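Local coordinates for protein beta-galactosidase (Bacillus circulans, PDB 4MAD) that probably hydrolyses terminal non-reducing beta-D-galactose residues from beta-D-galactosides, as a member of glycoside hydrolase family 35, at residues 199-204 with 220-225; 455-460 with 547-552; 538-543 with 573-578. All coordinates share one frame; numbering follows the deposited sequence.

Contact 1 of 3, residues 199-204 with 220-225; sequences FTSDGP and TVNFGS
Thr220 lays its hydroxyl over the backbone of the neighbouring strand, where Thr220 OG1 donates to Thr200 O at 2.7 Å and also lies 3.2 Å from Ser201 CB. Its OG1 sits between its own backbone N and carbonyl carbon (chi1 57°), which turns the hydroxyl back to the carbonyl that the Thr220 amide already uses. Thr220 OG1 and Thr220 N reach Thr200 O from opposite faces of the carbonyl plane, so one residue grips this buried oxygen twice. A valine in its place would probably leave Thr200 O with the Thr220 amide alone and put a methyl against that oxygen.

Farther along the two strands, Asp202 N donates to Thr220 O and Asn222 N to Asp202 O, the parallel pattern with Ser201 set beside Thr220 and Asp202 beside Val221. Asp202 O also receives the CA-H of Val221, with Val221 CA 3.1 Å away. Beyond the end of strand 197-202, Pro204 CB meets Val221 CG1 at 4.2 Å, and Pro204 CD rests 3.5 Å from Asn222 O.

Asn222 leans its amide over Ser201, with Asn222 ND2 giving a weak bond to Ser201 OG at 3.2 Å. The same ND2 donates to Glu171 OE2, and Asn222 OD1 takes a weak bond from Glu247 N, so the firmer hold on the amide is Glu171. Glu171 and Glu247 are the predicted proton donor and nucleophile. The pairing closes a beta-alpha-beta unit through helix 206-212, joining neighbouring strands of the eight-stranded (beta/alpha)8 barrel beside its probable catalytic pair.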
ATOM      1  N   PHE A 199     -14.610  17.985  -2.991  1.00 15.97           N
ATOM      2  CA  PHE A 199     -15.170  17.645  -1.714  1.00 14.16           C
ATOM      3  C   PHE A 199     -14.072  17.159  -0.807  1.00 14.21           C
ATOM      4  O   PHE A 199     -13.077  16.831  -1.275  1.00 18.17           O
ATOM      5  CB  PHE A 199     -16.248  16.578  -1.877  1.00 15.63           C
ATOM      6  CG  PHE A 199     -15.726  15.282  -2.347  1.00 21.21           C
ATOM      7  CD1 PHE A 199     -15.259  14.364  -1.478  1.00 20.65           C
ATOM      8  CD2 PHE A 199     -15.675  14.977  -3.686  1.00 21.73           C
ATOM      9  CE1 PHE A 199     -14.761  13.181  -1.932  1.00 17.76           C
ATOM     10  CE2 PHE A 199     -15.194  13.773  -4.119  1.00 21.00           C
ATOM     11  CZ  PHE A 199     -14.733  12.905  -3.266  1.00 16.32           C
ATOM     12  N   THR A 200     -14.361  17.050   0.472  1.00 16.00           N
ATOM     13  CA  THR A 200     -13.485  16.493   1.479  1.00 15.97           C
ATOM     14  C   THR A 200     -14.171  15.315   2.167  1.00 18.35           C
ATOM     15  O   THR A 200     -15.327  15.110   2.021  1.00 17.56           O
ATOM     16  CB  THR A 200     -13.114  17.514   2.576  1.00 18.47           C
ATOM     17  OG1 THR A 200     -14.272  18.095   3.125  1.00 18.98           O
ATOM     18  CG2 THR A 200     -12.205  18.605   1.977  1.00 19.59           C
ATOM     19  N   SER A 201     -13.388  14.546   2.897  1.00 16.99           N
ATOM     20  CA  SER A 201     -13.946  13.525   3.748  1.00 15.61           C
ATOM     21  C   SER A 201     -13.259  13.549   5.089  1.00 15.85           C
ATOM     22  O   SER A 201     -12.143  13.873   5.178  1.00 18.86           O
ATOM     23  CB  SER A 201     -13.877  12.136   3.101  1.00 16.80           C
ATOM     24  OG  SER A 201     -12.579  11.619   2.987  1.00 21.96           O
ATOM     25  N   ASP A 202     -14.005  13.235   6.115  1.00 16.19           N
ATOM     26  CA  ASP A 202     -13.471  13.128   7.443  1.00 16.63           C
ATOM     27  C   ASP A 202     -14.292  12.153   8.284  1.00 18.27           C
ATOM     28  O   ASP A 202     -15.351  11.793   7.908  1.00 17.20           O
ATOM     29  CB  ASP A 202     -13.467  14.454   8.139  1.00 16.24           C
ATOM     30  CG  ASP A 202     -12.401  15.366   7.646  1.00 22.11           C
ATOM     31  OD1 ASP A 202     -11.260  15.206   8.030  1.00 22.34           O
ATOM     32  OD2 ASP A 202     -12.735  16.248   6.885  1.00 22.28           O
ATOM     33  N   GLY A 203     -13.749  11.749   9.425  1.00 19.20           N
ATOM     34  CA  GLY A 203     -14.519  11.028  10.411  1.00 17.95           C
ATOM     35  C   GLY A 203     -15.544  11.948  11.058  1.00 15.11           C
ATOM     36  O   GLY A 203     -15.353  13.083  11.137  1.00 16.08           O
ATOM     37  N   PRO A 204     -16.640  11.386  11.512  1.00 15.81           N
ATOM     38  CA  PRO A 204     -17.780  12.165  11.977  1.00 17.86           C
ATOM     39  C   PRO A 204     -17.633  12.585  13.419  1.00 19.73           C
ATOM     40  O   PRO A 204     -18.388  12.156  14.212  1.00 22.47           O
ATOM     41  CB  PRO A 204     -18.934  11.163  11.890  1.00 17.72           C
ATOM     42  CG  PRO A 204     -18.351   9.883  11.994  1.00 20.14           C
ATOM     43  CD  PRO A 204     -16.950   9.968  11.440  1.00 16.85           C
ATOM     44  N   THR A 220     -18.038  15.071   3.269  1.00 14.58           N
ATOM     45  CA  THR A 220     -18.584  13.732   3.365  1.00 17.72           C
ATOM     46  C   THR A 220     -17.990  13.101   4.611  1.00 17.12           C
ATOM     47  O   THR A 220     -17.050  13.601   5.086  1.00 16.82           O
ATOM     48  CB  THR A 220     -18.219  12.899   2.159  1.00 16.80           C
ATOM     49  OG1 THR A 220     -16.820  12.835   1.990  1.00 18.22           O
ATOM     50  CG2 THR A 220     -18.852  13.472   0.906  1.00 17.81           C
ATOM     51  N   VAL A 221     -18.476  12.061   5.178  1.00 15.12           N
ATOM     52  CA  VAL A 221     -17.870  11.302   6.252  1.00 16.02           C
ATOM     53  C   VAL A 221     -17.618   9.835   5.913  1.00 15.79           C
ATOM     54  O   VAL A 221     -18.249   9.303   5.024  1.00 17.62           O
ATOM     55  CB  VAL A 221     -18.740  11.362   7.521  1.00 20.00           C
ATOM     56  CG1 VAL A 221     -18.823  12.789   8.042  1.00 20.00           C
ATOM     57  CG2 VAL A 221     -20.128  10.808   7.242  1.00 20.00           C
ATOM     58  N   ASN A 222     -16.707   9.322   6.753  1.00 15.75           N
ATOM     59  CA  ASN A 222     -16.246   7.984   6.625  1.00 13.95           C
ATOM     60  C   ASN A 222     -16.535   7.177   7.870  1.00 16.18           C
ATOM     61  O   ASN A 222     -16.309   7.632   8.927  1.00 16.72           O
ATOM     62  CB  ASN A 222     -14.744   8.030   6.394  1.00 15.30           C
ATOM     63  CG  ASN A 222     -14.374   8.793   5.167  1.00 15.76           C
ATOM     64  OD1 ASN A 222     -15.150   8.917   4.274  1.00 15.86           O
ATOM     65  ND2 ASN A 222     -13.137   9.226   5.102  1.00 22.31           N
ATOM     66  N   PHE A 223     -17.025   5.972   7.715  1.00 15.22           N
ATOM     67  CA  PHE A 223     -17.352   5.187   8.846  1.00 15.02           C
ATOM     68  C   PHE A 223     -17.626   3.714   8.547  1.00 15.09           C
ATOM     69  O   PHE A 223     -17.811   3.328   7.455  1.00 13.57           O
ATOM     70  CB  PHE A 223     -18.507   5.802   9.603  1.00 19.30           C
ATOM     71  CG  PHE A 223     -19.786   5.899   8.816  1.00 16.45           C
ATOM     72  CD1 PHE A 223     -20.585   4.811   8.638  1.00 18.53           C
ATOM     73  CD2 PHE A 223     -20.223   7.089   8.306  1.00 19.01           C
ATOM     74  CE1 PHE A 223     -21.751   4.917   7.956  1.00 20.32           C
ATOM     75  CE2 PHE A 223     -21.385   7.185   7.598  1.00 21.75           C
ATOM     76  CZ  PHE A 223     -22.150   6.125   7.437  1.00 20.63           C
ATOM     77  N   GLY A 224     -17.598   2.926   9.597  1.00 12.99           N
ATOM     78  CA  GLY A 224     -17.908   1.541   9.481  1.00 15.17           C
ATOM     79  C   GLY A 224     -19.262   1.100  10.015  1.00 15.68           C
ATOM     80  O   GLY A 224     -19.784   0.081   9.643  1.00 17.60           O
ATOM     81  N   SER A 225     -19.810   1.887  10.913  1.00 16.31           N
ATOM     82  CA  SER A 225     -21.102   1.607  11.490  1.00 16.27           C
ATOM     83  C   SER A 225     -21.809   2.865  12.020  1.00 17.79           C
ATOM     84  O   SER A 225     -21.211   3.914  12.067  1.00 17.20           O
ATOM     85  CB  SER A 225     -20.991   0.538  12.554  1.00 22.28           C
ATOM     86  OG  SER A 225     -20.489   1.077  13.722  1.00 26.17           O
TER

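Contact 2 of 3, residues 455-460 with 547-552; sequences IVENMG and LGRYWE
Arg549 reaches across from strand 545-551 to residues 457-460, and its NH1 serves two acceptors there. One is Glu457 OE2, at 3.0 Å from Arg549 NH1 in a salt bridge; NH1 meets this oxygen on its anti side, tilted out of the carboxylate plane, with the two flat groups turned 40° apart. The other is Asn458 O, also 3.0 Å from Arg549 NH1. Arg549 NH2 adds a weak bond to Asn458 O, and a water donates to that oxygen at 2.6 Å while weakly accepting from NH2. The peptide of Met459 lies over one face of the guanidinium, Met459 O being 3.5 Å above its plane.

Glu457 OE1 is engaged by Lys537, so each carboxylate oxygen has a cation. Asn458 OD1 closes an Asx turn by accepting from Gly460 N at 2.8 Å, and its ND2 donates weakly to Ala392 O. Beside the polar group, a bend at chi3 (75°) brings Met459 CE to 3.5 Å from Trp551 CZ3, the two side chains crossing at about a right angle.

Two beta domains thus meet through a buried charge network, in which the arginine and lysine together would be expected to keep Glu457 ionised.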
ATOM      1  N   ILE A 455      21.677  -6.116   8.552  1.00 15.83           N
ATOM      2  CA  ILE A 455      20.746  -6.158   7.447  1.00 16.08           C
ATOM      3  C   ILE A 455      19.394  -5.642   7.892  1.00 15.06           C
ATOM      4  O   ILE A 455      18.717  -6.292   8.611  1.00 18.26           O
ATOM      5  CB  ILE A 455      20.514  -7.601   6.866  1.00 13.61           C
ATOM      6  CG1 ILE A 455      21.843  -8.286   6.621  1.00 17.17           C
ATOM      7  CG2 ILE A 455      19.742  -7.511   5.590  1.00 18.22           C
ATOM      8  CD1 ILE A 455      21.752  -9.646   6.087  1.00 17.70           C
ATOM      9  N   VAL A 456      19.010  -4.496   7.383  1.00 15.06           N
ATOM     10  CA  VAL A 456      17.843  -3.821   7.849  1.00 15.18           C
ATOM     11  C   VAL A 456      16.708  -3.914   6.824  1.00 15.78           C
ATOM     12  O   VAL A 456      16.948  -3.752   5.665  1.00 16.77           O
ATOM     13  CB  VAL A 456      18.109  -2.362   8.208  1.00 15.40           C
ATOM     14  CG1 VAL A 456      16.852  -1.737   8.705  1.00 15.20           C
ATOM     15  CG2 VAL A 456      19.187  -2.256   9.211  1.00 18.97           C
ATOM     16  N   GLU A 457      15.506  -4.188   7.313  1.00 14.81           N
ATOM     17  CA  GLU A 457      14.347  -4.215   6.491  1.00 17.79           C
ATOM     18  C   GLU A 457      13.459  -3.009   6.788  1.00 14.11           C
ATOM     19  O   GLU A 457      13.118  -2.786   7.888  1.00 13.25           O
ATOM     20  CB  GLU A 457      13.520  -5.473   6.693  1.00 16.31           C
ATOM     21  CG  GLU A 457      12.433  -5.623   5.694  1.00 17.40           C
ATOM     22  CD  GLU A 457      11.572  -6.896   5.885  1.00 23.59           C
ATOM     23  OE1 GLU A 457      11.807  -7.634   6.817  1.00 22.68           O
ATOM     24  OE2 GLU A 457      10.676  -7.124   5.095  1.00 21.60           O
ATOM     25  N   ASN A 458      13.092  -2.282   5.736  1.00 14.26           N
ATOM     26  CA  ASN A 458      12.049  -1.282   5.762  1.00 15.82           C
ATOM     27  C   ASN A 458      10.791  -2.105   5.564  1.00 14.49           C
ATOM     28  O   ASN A 458      10.544  -2.552   4.494  1.00 13.56           O
ATOM     29  CB  ASN A 458      12.140  -0.336   4.546  1.00 14.01           C
ATOM     30  CG  ASN A 458      10.889   0.527   4.319  1.00 13.55           C
ATOM     31  OD1 ASN A 458       9.908   0.399   4.946  1.00 16.04           O
ATOM     32  ND2 ASN A 458      10.944   1.346   3.320  1.00 19.95           N
ATOM     33  N   MET A 459      10.012  -2.259   6.616  1.00 13.01           N
ATOM     34  CA  MET A 459       8.826  -3.096   6.611  1.00 15.05           C
ATOM     35  C   MET A 459       7.553  -2.372   6.153  1.00 16.44           C
ATOM     36  O   MET A 459       6.500  -2.904   6.214  1.00 16.05           O
ATOM     37  CB  MET A 459       8.630  -3.718   7.982  1.00 15.54           C
ATOM     38  CG  MET A 459       9.743  -4.594   8.432  1.00 15.62           C
ATOM     39  SD  MET A 459       9.501  -5.280  10.067  1.00 26.68           S
ATOM     40  CE  MET A 459       8.321  -6.476   9.724  1.00 22.84           C
ATOM     41  N   GLY A 460       7.753  -1.137   5.740  1.00 14.24           N
ATOM     42  CA  GLY A 460       6.740  -0.218   5.303  1.00 16.66           C
ATOM     43  C   GLY A 460       6.512   1.068   6.068  1.00 16.46           C
ATOM     44  O   GLY A 460       6.387   1.029   7.242  1.00 16.02           O
ATOM     45  N   LEU A 547       6.158 -10.219  -5.862  1.00 15.39           N
ATOM     46  CA  LEU A 547       4.864 -10.562  -5.322  1.00 16.24           C
ATOM     47  C   LEU A 547       4.478  -9.835  -4.059  1.00 16.27           C
ATOM     48  O   LEU A 547       3.342  -9.727  -3.766  1.00 15.54           O
ATOM     49  CB  LEU A 547       4.757 -12.046  -5.056  1.00 15.87           C
ATOM     50  CG  LEU A 547       4.853 -12.997  -6.236  1.00 17.72           C
ATOM     51  CD1 LEU A 547       4.580 -14.367  -5.808  1.00 17.70           C
ATOM     52  CD2 LEU A 547       4.005 -12.606  -7.398  1.00 15.65           C
ATOM     53  N   GLY A 548       5.462  -9.477  -3.277  1.00 15.38           N
ATOM     54  CA  GLY A 548       5.212  -9.040  -1.935  1.00 13.25           C
ATOM     55  C   GLY A 548       5.963  -9.819  -0.896  1.00 14.75           C
ATOM     56  O   GLY A 548       6.853 -10.512  -1.209  1.00 15.52           O
ATOM     57  N   ARG A 549       5.595  -9.630   0.343  1.00 12.46           N
ATOM     58  CA  ARG A 549       6.217 -10.275   1.460  1.00 14.06           C
ATOM     59  C   ARG A 549       5.402 -11.440   2.021  1.00 14.42           C
ATOM     60  O   ARG A 549       4.204 -11.477   1.863  1.00 16.32           O
ATOM     61  CB  ARG A 549       6.408  -9.284   2.603  1.00 14.88           C
ATOM     62  CG  ARG A 549       6.949  -7.894   2.199  1.00 15.08           C
ATOM     63  CD  ARG A 549       7.157  -7.017   3.407  1.00 15.77           C
ATOM     64  NE  ARG A 549       6.976  -5.620   3.141  1.00 15.44           N
ATOM     65  CZ  ARG A 549       7.922  -4.702   3.216  1.00 16.88           C
ATOM     66  NH1 ARG A 549       9.133  -5.049   3.544  1.00 16.44           N
ATOM     67  NH2 ARG A 549       7.679  -3.447   2.952  1.00 14.30           N
ATOM     68  N   TYR A 550       6.095 -12.356   2.684  1.00 14.43           N
ATOM     69  CA  TYR A 550       5.494 -13.424   3.424  1.00 14.27           C
ATOM     70  C   TYR A 550       6.113 -13.508   4.832  1.00 14.97           C
ATOM     71  O   TYR A 550       7.143 -13.051   5.013  1.00 15.54           O
ATOM     72  CB  TYR A 550       5.694 -14.737   2.728  1.00 13.13           C
ATOM     73  CG  TYR A 550       7.121 -15.259   2.705  1.00 13.03           C
ATOM     74  CD1 TYR A 550       7.613 -16.043   3.710  1.00 14.00           C
ATOM     75  CD2 TYR A 550       7.937 -15.039   1.638  1.00 16.96           C
ATOM     76  CE1 TYR A 550       8.848 -16.561   3.665  1.00 13.12           C
ATOM     77  CE2 TYR A 550       9.197 -15.544   1.609  1.00 13.50           C
ATOM     78  CZ  TYR A 550       9.655 -16.305   2.611  1.00 14.32           C
ATOM     79  OH  TYR A 550      10.919 -16.765   2.532  1.00 18.02           O
ATOM     80  N   TRP A 551       5.418 -14.022   5.809  1.00 13.89           N
ATOM     81  CA  TRP A 551       5.948 -14.123   7.144  1.00 14.28           C
ATOM     82  C   TRP A 551       5.110 -15.195   7.832  1.00 17.13           C
ATOM     83  O   TRP A 551       3.915 -15.107   7.830  1.00 17.80           O
ATOM     84  CB  TRP A 551       5.775 -12.794   7.836  1.00 15.32           C
ATOM     85  CG  TRP A 551       6.512 -12.618   9.086  1.00 15.08           C
ATOM     86  CD1 TRP A 551       7.282 -13.515   9.723  1.00 16.10           C
ATOM     87  CD2 TRP A 551       6.610 -11.414   9.827  1.00 13.97           C
ATOM     88  NE1 TRP A 551       7.829 -12.967  10.836  1.00 14.69           N
ATOM     89  CE2 TRP A 551       7.439 -11.664  10.923  1.00 17.41           C
ATOM     90  CE3 TRP A 551       6.056 -10.168   9.683  1.00 13.73           C
ATOM     91  CZ2 TRP A 551       7.700 -10.707  11.852  1.00 18.27           C
ATOM     92  CZ3 TRP A 551       6.363  -9.223  10.567  1.00 19.78           C
ATOM     93  CH2 TRP A 551       7.148  -9.494  11.661  1.00 18.45           C
ATOM     94  N   GLU A 552       5.731 -16.147   8.490  1.00 17.08           N
ATOM     95  CA  GLU A 552       5.057 -17.302   9.055  1.00 18.30           C
ATOM     96  C   GLU A 552       4.027 -16.941  10.116  1.00 19.65           C
ATOM     97  O   GLU A 552       3.196 -17.746  10.448  1.00 18.22           O
ATOM     98  CB  GLU A 552       6.065 -18.258   9.691  1.00 19.62           C
ATOM     99  CG  GLU A 552       6.755 -17.653  10.818  1.00 22.56           C
ATOM    100  CD  GLU A 552       7.978 -18.403  11.369  1.00 33.84           C
ATOM    101  OE1 GLU A 552       8.319 -19.470  10.906  1.00 30.54           O
ATOM    102  OE2 GLU A 552       8.600 -17.843  12.282  1.00 35.14           O
TER
HETATM  103  O   HOH W   1      10.394  -1.748   2.061  1.00 18.63           O

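Contact 3 of 3, residues 538-543 with 573-578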
ATOM      1  N   GLY A 538      10.235 -13.403   4.238  1.00 15.24           N
ATOM      2  CA  GLY A 538      10.876 -13.002   3.015  1.00 15.55           C
ATOM      3  C   GLY A 538      10.008 -12.402   1.959  1.00 15.39           C
ATOM      4  O   GLY A 538       9.042 -11.833   2.265  1.00 16.67           O
ATOM      5  N   VAL A 539      10.462 -12.488   0.732  1.00 15.70           N
ATOM      6  CA  VAL A 539       9.752 -12.034  -0.435  1.00 14.88           C
ATOM      7  C   VAL A 539       9.910 -13.035  -1.586  1.00 15.09           C
ATOM      8  O   VAL A 539      10.757 -13.863  -1.557  1.00 16.25           O
ATOM      9  CB  VAL A 539      10.238 -10.669  -0.889  1.00 15.59           C
ATOM     10  CG1 VAL A 539       9.935  -9.634   0.141  1.00 16.74           C
ATOM     11  CG2 VAL A 539      11.676 -10.700  -1.209  1.00 17.87           C
ATOM     12  N   VAL A 540       9.061 -12.908  -2.583  1.00 16.70           N
ATOM     13  CA  VAL A 540       9.125 -13.756  -3.744  1.00 15.64           C
ATOM     14  C   VAL A 540       9.012 -12.983  -5.061  1.00 15.50           C
ATOM     15  O   VAL A 540       8.269 -12.075  -5.153  1.00 14.82           O
ATOM     16  CB  VAL A 540       8.031 -14.818  -3.642  1.00 17.02           C
ATOM     17  CG1 VAL A 540       8.098 -15.753  -4.770  1.00 18.17           C
ATOM     18  CG2 VAL A 540       8.218 -15.530  -2.355  1.00 16.44           C
ATOM     19  N   PHE A 541       9.744 -13.443  -6.071  1.00 14.99           N
ATOM     20  CA  PHE A 541       9.738 -12.877  -7.410  1.00 15.51           C
ATOM     21  C   PHE A 541       9.292 -13.940  -8.392  1.00 15.80           C
ATOM     22  O   PHE A 541       9.693 -15.034  -8.286  1.00 20.45           O
ATOM     23  CB  PHE A 541      11.119 -12.305  -7.811  1.00 17.20           C
ATOM     24  CG  PHE A 541      11.632 -11.264  -6.860  1.00 20.88           C
ATOM     25  CD1 PHE A 541      11.498  -9.940  -7.142  1.00 23.38           C
ATOM     26  CD2 PHE A 541      12.175 -11.625  -5.660  1.00 18.58           C
ATOM     27  CE1 PHE A 541      11.932  -9.006  -6.247  1.00 22.45           C
ATOM     28  CE2 PHE A 541      12.608 -10.675  -4.792  1.00 22.44           C
ATOM     29  CZ  PHE A 541      12.464  -9.398  -5.075  1.00 19.00           C
ATOM     30  N   VAL A 542       8.430 -13.603  -9.320  1.00 16.04           N
ATOM     31  CA  VAL A 542       8.052 -14.532 -10.362  1.00 14.64           C
ATOM     32  C   VAL A 542       8.348 -13.870 -11.703  1.00 15.58           C
ATOM     33  O   VAL A 542       7.874 -12.857 -11.970  1.00 18.11           O
ATOM     34  CB  VAL A 542       6.576 -14.911 -10.241  1.00 16.12           C
ATOM     35  CG1 VAL A 542       6.078 -15.702 -11.440  1.00 16.33           C
ATOM     36  CG2 VAL A 542       6.371 -15.618  -8.943  1.00 13.40           C
ATOM     37  N   ASN A 543       9.271 -14.411 -12.444  1.00 16.78           N
ATOM     38  CA  ASN A 543       9.665 -13.771 -13.661  1.00 18.35           C
ATOM     39  C   ASN A 543      10.033 -12.314 -13.421  1.00 20.10           C
ATOM     40  O   ASN A 543       9.811 -11.491 -14.246  1.00 20.80           O
ATOM     41  CB  ASN A 543       8.620 -13.922 -14.758  1.00 19.59           C
ATOM     42  CG  ASN A 543       8.400 -15.377 -15.148  1.00 20.33           C
ATOM     43  OD1 ASN A 543       7.314 -15.812 -15.202  1.00 25.07           O
ATOM     44  ND2 ASN A 543       9.437 -16.105 -15.325  1.00 16.21           N
ATOM     45  N   ILE A 573      11.328 -18.708 -10.561  1.00 18.89           N
ATOM     46  CA  ILE A 573      10.884 -18.418  -9.233  1.00 20.33           C
ATOM     47  C   ILE A 573      12.067 -18.148  -8.346  1.00 19.91           C
ATOM     48  O   ILE A 573      12.888 -18.969  -8.170  1.00 19.02           O
ATOM     49  CB  ILE A 573      10.184 -19.603  -8.628  1.00 21.08           C
ATOM     50  CG1 ILE A 573       9.065 -20.100  -9.540  1.00 18.05           C
ATOM     51  CG2 ILE A 573       9.644 -19.230  -7.348  1.00 23.18           C
ATOM     52  CD1 ILE A 573       8.154 -19.107 -10.005  1.00 19.83           C
ATOM     53  N   ILE A 574      12.101 -16.958  -7.792  1.00 19.65           N
ATOM     54  CA  ILE A 574      13.143 -16.583  -6.856  1.00 18.37           C
ATOM     55  C   ILE A 574      12.585 -16.157  -5.531  1.00 16.53           C
ATOM     56  O   ILE A 574      11.765 -15.314  -5.487  1.00 18.86           O
ATOM     57  CB  ILE A 574      13.997 -15.435  -7.387  1.00 18.83           C
ATOM     58  CG1 ILE A 574      14.749 -15.896  -8.609  1.00 22.01           C
ATOM     59  CG2 ILE A 574      15.003 -15.035  -6.379  1.00 20.04           C
ATOM     60  CD1 ILE A 574      15.391 -14.880  -9.297  1.00 26.92           C
ATOM     61  N   LEU A 575      13.040 -16.795  -4.482  1.00 17.59           N
ATOM     62  CA  LEU A 575      12.505 -16.565  -3.180  1.00 18.28           C
ATOM     63  C   LEU A 575      13.623 -16.118  -2.311  1.00 19.79           C
ATOM     64  O   LEU A 575      14.583 -16.769  -2.294  1.00 20.29           O
ATOM     65  CB  LEU A 575      11.961 -17.840  -2.636  1.00 18.31           C
ATOM     66  CG  LEU A 575      11.397 -17.882  -1.256  1.00 20.79           C
ATOM     67  CD1 LEU A 575      10.326 -18.907  -1.110  1.00 24.29           C
ATOM     68  CD2 LEU A 575      12.461 -18.135  -0.301  1.00 18.92           C
ATOM     69  N   LEU A 576      13.492 -14.999  -1.610  1.00 17.74           N
ATOM     70  CA  LEU A 576      14.501 -14.574  -0.653  1.00 15.82           C
ATOM     71  C   LEU A 576      13.955 -14.885   0.716  1.00 15.34           C
ATOM     72  O   LEU A 576      12.954 -14.380   1.072  1.00 16.14           O
ATOM     73  CB  LEU A 576      14.778 -13.077  -0.754  1.00 19.93           C
ATOM     74  CG  LEU A 576      15.679 -12.411   0.287  1.00 20.65           C
ATOM     75  CD1 LEU A 576      17.023 -13.027   0.375  1.00 15.03           C
ATOM     76  CD2 LEU A 576      15.819 -10.894   0.091  1.00 24.99           C
ATOM     77  N   GLU A 577      14.613 -15.752   1.432  1.00 17.80           N
ATOM     78  CA  GLU A 577      14.227 -16.090   2.768  1.00 16.08           C
ATOM     79  C   GLU A 577      15.283 -15.622   3.741  1.00 17.70           C
ATOM     80  O   GLU A 577      16.412 -15.819   3.539  1.00 17.15           O
ATOM     81  CB  GLU A 577      14.016 -17.571   2.935  1.00 16.71           C
ATOM     82  CG  GLU A 577      14.179 -18.037   4.313  1.00 16.66           C
ATOM     83  CD  GLU A 577      12.979 -17.732   5.221  1.00 19.12           C
ATOM     84  OE1 GLU A 577      11.842 -17.808   4.754  1.00 16.46           O
ATOM     85  OE2 GLU A 577      13.201 -17.416   6.388  1.00 16.64           O
ATOM     86  N   LEU A 578      14.814 -14.924   4.749  1.00 15.74           N
ATOM     87  CA  LEU A 578      15.630 -14.306   5.770  1.00 17.96           C
ATOM     88  C   LEU A 578      16.262 -15.195   6.802  1.00 17.78           C
ATOM     89  O   LEU A 578      17.302 -14.927   7.251  1.00 17.98           O
ATOM     90  CB  LEU A 578      14.919 -13.126   6.445  1.00 16.13           C
ATOM     91  CG  LEU A 578      14.452 -12.006   5.553  1.00 15.45           C
ATOM     92  CD1 LEU A 578      13.816 -10.873   6.317  1.00 19.46           C
ATOM     93  CD2 LEU A 578      15.508 -11.561   4.640  1.00 17.69           C
TER
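Val539 and Leu576 pair across two antiparallel strands, 538-542 and 573-577, inside the eight-stranded sheet of a beta domain of the galactose-binding-like type. Four backbone hydrogen bonds join the strands at the Val539-Leu576 and Phe541-Ile574 pairs; the shortest runs from Phe541 N to Ile574 O, 2.8 Å, nearly along the C=O axis. Val540-Leu575 and Val542-Ile573 are non-hydrogen-bonded pairs.

Side chains alternate between the two faces. On one, Val539 and Leu576 lie side by side and point the same way, Val539 CG2 touching Leu576 CB at 3.9 Å. That methyl stands between the backbone N and carbonyl carbon of Val539, while CG1 is anti to the carbonyl carbon (chi1 -65°). Phe541 and Ile574 continue this face, CB to CB at 4.3 Å, and Phe515 of the next strand packs on both Ile574 and Leu576.

On the other face Val540 and Val542 take a different rotamer from Val539. Val540 has CG1 anti to its amide nitrogen (chi1 -177°), leaving CG2 beside the backbone N, where it meets Leu575 CG at 4.1 Å. Val542 repeats this, and its CG2 meets Ile573 CD1, also at 4.1 Å, the two side chains running alongside each other. Leu547 lies against both valines from the strand on their far side.

Gly538 CA is 3.2 Å from Leu576 O in a CA-H...O contact, and a CB in that position would run into the same oxygen. Beside the Phe541 ring, Ile574 O lies in the ring plane at its edge, 3.7 Å from Phe541 CD2.

All three contacts are buried, but they sit in different parts of the fold. Contact 1 stands apart in the catalytic barrel, about 32 Å centre to centre from contact 2 and on the opposite side of the chain's centre; it is parallel strand pairing with Ser201, Thr220 and Asn222 adding polar side-chain bonds near the predicted catalytic pair. Contact 3 is antiparallel pairing with apolar faces, within one beta domain. Contact 2 joins that domain to another through side chains and charge, without strand pairing. Its 547-552 side belongs to the same sheet as contact 3: Leu547 N lies 2.9 Å from Val540 O, and Tyr550 OH probably hydrogen-bonds Glu577 OE1.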